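Local coordinates for protein DyP-type peroxidase (Thermobifida cellulosilytica, PDB 4GS1) that probably uses haem and hydrogen peroxide to oxidise dyes and other substrates, at residues Arg63-Leu77 against Ile109-Ala121. Numbering follows the deposited sequence.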
# COMPACT_ATOMS: atom_id res chain seq x y z
N ARG B 63 28.46 14.85 -4.42
CA ARG B 63 28.01 15.50 -3.19
C ARG B 63 29.17 16.10 -2.38
O ARG B 63 28.99 17.11 -1.70
CB ARG B 63 27.22 14.52 -2.32
CG ARG B 63 26.41 15.22 -1.23
CD ARG B 63 25.71 14.26 -0.28
NE ARG B 63 24.79 15.00 0.59
CZ ARG B 63 25.17 15.72 1.64
NH1 ARG B 63 26.45 15.78 1.98
NH2 ARG B 63 24.27 16.37 2.37
N ALA B 64 30.35 15.50 -2.47
CA ALA B 64 31.49 15.91 -1.64
C ALA B 64 32.23 17.15 -2.14
O ALA B 64 33.15 17.64 -1.48
CB ALA B 64 32.47 14.75 -1.48
N GLU B 65 31.83 17.67 -3.30
CA GLU B 65 32.45 18.87 -3.85
C GLU B 65 31.34 19.86 -4.22
O GLU B 65 30.46 19.53 -5.02
CB GLU B 65 33.30 18.51 -5.06
CG GLU B 65 34.36 19.54 -5.41
CD GLU B 65 33.88 20.57 -6.42
OE1 GLU B 65 33.67 20.19 -7.59
OE2 GLU B 65 33.71 21.75 -6.03
N PRO B 66 31.39 21.08 -3.65
CA PRO B 66 30.31 22.07 -3.78
C PRO B 66 29.89 22.36 -5.22
O PRO B 66 28.69 22.40 -5.49
CB PRO B 66 30.91 23.33 -3.14
CG PRO B 66 31.89 22.80 -2.14
CD PRO B 66 32.48 21.56 -2.77
N ALA B 67 30.84 22.55 -6.13
CA ALA B 67 30.49 22.81 -7.53
C ALA B 67 29.77 21.61 -8.15
O ALA B 67 28.78 21.78 -8.87
CB ALA B 67 31.74 23.16 -8.33
N ALA B 68 30.26 20.41 -7.88
CA ALA B 68 29.62 19.20 -8.39
C ALA B 68 28.24 18.98 -7.78
O ALA B 68 27.34 18.47 -8.44
CB ALA B 68 30.50 17.98 -8.13
N ALA B 69 28.09 19.36 -6.51
CA ALA B 69 26.82 19.20 -5.81
C ALA B 69 25.78 20.15 -6.40
O ALA B 69 24.61 19.79 -6.57
CB ALA B 69 26.99 19.43 -4.31
N ARG B 70 26.20 21.37 -6.70
CA ARG B 70 25.32 22.34 -7.33
C ARG B 70 24.89 21.86 -8.72
O ARG B 70 23.73 21.97 -9.09
CB ARG B 70 26.01 23.70 -7.43
CG ARG B 70 25.14 24.81 -8.01
CD ARG B 70 25.87 26.14 -8.01
NE ARG B 70 26.06 26.68 -6.66
CZ ARG B 70 25.18 27.46 -6.03
NH1 ARG B 70 24.04 27.80 -6.62
NH2 ARG B 70 25.44 27.90 -4.81
N GLU B 71 25.85 21.31 -9.47
CA GLU B 71 25.55 20.77 -10.79
C GLU B 71 24.62 19.57 -10.68
O GLU B 71 23.69 19.41 -11.48
CB GLU B 71 26.84 20.37 -11.52
CG GLU B 71 26.66 20.16 -13.01
CD GLU B 71 26.14 21.40 -13.70
OE1 GLU B 71 26.58 22.52 -13.33
OE2 GLU B 71 25.29 21.27 -14.61
N GLY B 72 24.85 18.72 -9.67
CA GLY B 72 24.00 17.57 -9.43
C GLY B 72 22.58 17.95 -9.07
O GLY B 72 21.61 17.36 -9.55
N ALA B 73 22.45 18.95 -8.20
CA ALA B 73 21.15 19.46 -7.82
C ALA B 73 20.39 19.99 -9.04
O ALA B 73 19.21 19.68 -9.22
CB ALA B 73 21.30 20.57 -6.78
N ALA B 74 21.07 20.78 -9.86
CA ALA B 74 20.47 21.31 -11.08
C ALA B 74 19.94 20.19 -11.97
O ALA B 74 18.81 20.26 -12.46
CB ALA B 74 21.48 22.14 -11.85
N THR B 75 20.76 19.16 -12.17
CA THR B 75 20.38 18.02 -13.00
C THR B 75 19.13 17.32 -12.48
O THR B 75 18.19 17.06 -13.24
CB THR B 75 21.52 16.98 -13.06
OG1 THR B 75 22.64 17.55 -13.75
CG2 THR B 75 21.07 15.73 -13.78
N ALA B 76 19.11 17.02 -11.19
CA ALA B 76 17.99 16.30 -10.61
C ALA B 76 16.71 17.13 -10.64
O ALA B 76 15.66 16.65 -11.08
CB ALA B 76 18.31 15.89 -9.17
N LEU B 77 16.80 18.36 -10.17
CA LEU B 77 15.62 19.22 -10.10
C LEU B 77 15.00 19.51 -11.47
O LEU B 77 13.77 19.47 -11.63
CB LEU B 77 15.95 20.53 -9.36
CG LEU B 77 16.27 20.39 -7.86
CD1 LEU B 77 16.92 21.66 -7.34
CD2 LEU B 77 15.01 20.10 -7.05
N ILE B 109 8.01 18.80 -5.68
CA ILE B 109 9.46 18.73 -5.60
C ILE B 109 10.00 19.59 -4.46
O ILE B 109 9.70 20.78 -4.37
CB ILE B 109 10.12 19.18 -6.94
CG1 ILE B 109 9.63 18.32 -8.11
CG2 ILE B 109 11.63 19.11 -6.84
CD1 ILE B 109 10.05 18.89 -9.49
N GLY B 110 10.80 19.00 -3.57
CA GLY B 110 11.30 19.74 -2.42
C GLY B 110 12.79 19.62 -2.20
O GLY B 110 13.46 18.73 -2.76
N ILE B 111 13.31 20.50 -1.34
CA ILE B 111 14.75 20.67 -1.14
C ILE B 111 15.07 20.71 0.35
O ILE B 111 14.42 21.42 1.12
CB ILE B 111 15.19 22.00 -1.79
CG1 ILE B 111 15.13 21.89 -3.32
CG2 ILE B 111 16.60 22.41 -1.33
CD1 ILE B 111 15.18 23.24 -4.03
N GLY B 112 16.07 19.93 0.76
CA GLY B 112 16.45 19.88 2.17
C GLY B 112 17.56 20.85 2.51
O GLY B 112 18.35 21.23 1.65
N GLY B 113 17.64 21.25 3.78
CA GLY B 113 18.71 22.13 4.22
C GLY B 113 20.09 21.56 3.92
O GLY B 113 21.02 22.30 3.60
N SER B 114 20.24 20.24 4.02
CA SER B 114 21.53 19.60 3.78
C SER B 114 22.02 19.75 2.33
O SER B 114 23.22 19.64 2.07
CB SER B 114 21.48 18.12 4.17
OG SER B 114 20.44 17.46 3.47
N LEU B 115 21.10 19.99 1.40
CA LEU B 115 21.49 20.26 0.02
C LEU B 115 22.27 21.56 -0.04
O LEU B 115 23.30 21.66 -0.71
CB LEU B 115 20.27 20.35 -0.91
CG LEU B 115 20.63 20.53 -2.39
CD1 LEU B 115 21.10 19.21 -3.00
CD2 LEU B 115 19.49 21.11 -3.19
N LEU B 116 21.76 22.57 0.67
CA LEU B 116 22.42 23.88 0.66
C LEU B 116 23.79 23.78 1.33
O LEU B 116 24.74 24.42 0.89
CB LEU B 116 21.54 24.94 1.33
CG LEU B 116 20.40 25.50 0.46
CD1 LEU B 116 19.23 24.51 0.29
CD2 LEU B 116 19.90 26.81 1.04
N GLU B 117 23.89 22.96 2.37
CA GLU B 117 25.19 22.74 3.01
C GLU B 117 26.19 22.09 2.04
O GLU B 117 27.34 22.52 1.94
CB GLU B 117 25.05 21.90 4.29
CG GLU B 117 24.22 22.58 5.39
CD GLU B 117 24.66 24.02 5.69
OE1 GLU B 117 25.89 24.28 5.67
OE2 GLU B 117 23.79 24.88 5.93
N ALA B 118 25.74 21.07 1.31
CA ALA B 118 26.60 20.41 0.32
C ALA B 118 27.05 21.36 -0.79
O ALA B 118 28.13 21.19 -1.35
CB ALA B 118 25.90 19.20 -0.27
N MET B 119 26.21 22.33 -1.13
CA MET B 119 26.55 23.30 -2.17
C MET B 119 27.36 24.48 -1.62
O MET B 119 27.65 25.42 -2.36
CB MET B 119 25.29 23.84 -2.86
CG MET B 119 24.44 22.79 -3.54
SD MET B 119 23.01 23.46 -4.42
CE MET B 119 22.10 24.23 -3.10
N ASP B 120 27.71 24.42 -0.34
CA ASP B 120 28.41 25.52 0.33
C ASP B 120 27.60 26.81 0.14
O ASP B 120 28.13 27.84 -0.28
CB ASP B 120 29.85 25.67 -0.20
CG ASP B 120 30.70 26.61 0.65
OD1 ASP B 120 30.45 26.74 1.86
OD2 ASP B 120 31.65 27.21 0.09
N ALA B 121 26.31 26.71 0.43
CA ALA B 121 25.38 27.82 0.19
C ALA B 121 24.56 28.17 1.43
O ALA B 121 23.37 28.46 1.32
CB ALA B 121 24.47 27.49 -0.98
O HOH W 1 30.09 19.44 -0.87
O HOH W 2 25.24 18.09 4.27
O HOH W 3 28.13 25.69 -5.08
O HOH W 4 28.03 27.83 -3.83
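Arg63 lays its guanidinium over the methyl of Ala118, at the start of a contact between two helices of the N-terminal ferredoxin-like domain of this DyP-type peroxidase. Here the long helix 66-90 packs on the short helix 113-118 and on strand 106-111 of the antiparallel sheet. The two helix segments run at 137° with axes 9.5 Å apart, Ala69 and Ala73 line the facing side of the first, and, with no direct hydrogen bond across, the polar links run through water. Extended from CG to NE, the Arg63 chain places its flat group so that Ala118 CB sits 4.0 Å above the plane, over its centre; a salt bridge to Asp148, which also bonds Ser114 OG, ties the charge down. Arg63 O and Ala118 O are joined by one water that donates to both. Pro66 then brings its CA 3.4 Å from Ala118 O in a CA-H...O contact, while its ring rests on CB of Asp120, the residue that closes helix 113-118 in a Schellman motif. Next, Ala69 turns its methyl to the same Ala118 carbonyl. Met119 CG and SD run along the Arg70 backbone, SD standing 3.9 Å from Arg70 CA. The Arg70 chain, bent at chi3 (-70°), carries its guanidinium to where two waters connect NE and NH2 to Met119 O, and NH1 is held by the carbonyls of Leu392 and Val393 near the C-terminus. One turn on, Ala73 CB meets both methyls of Leu115, with CD1 at 4.0 Å. Leu77 ends the series over the strand, backed by Leu149 of the neighbouring strand 149-155. Its CG lies beside the backbone N (chi1 -68°), from where CD1 touches Ile111 CD1 at 4.1 Å and CD2 presses against Ile109 CG2 at 3.5 Å.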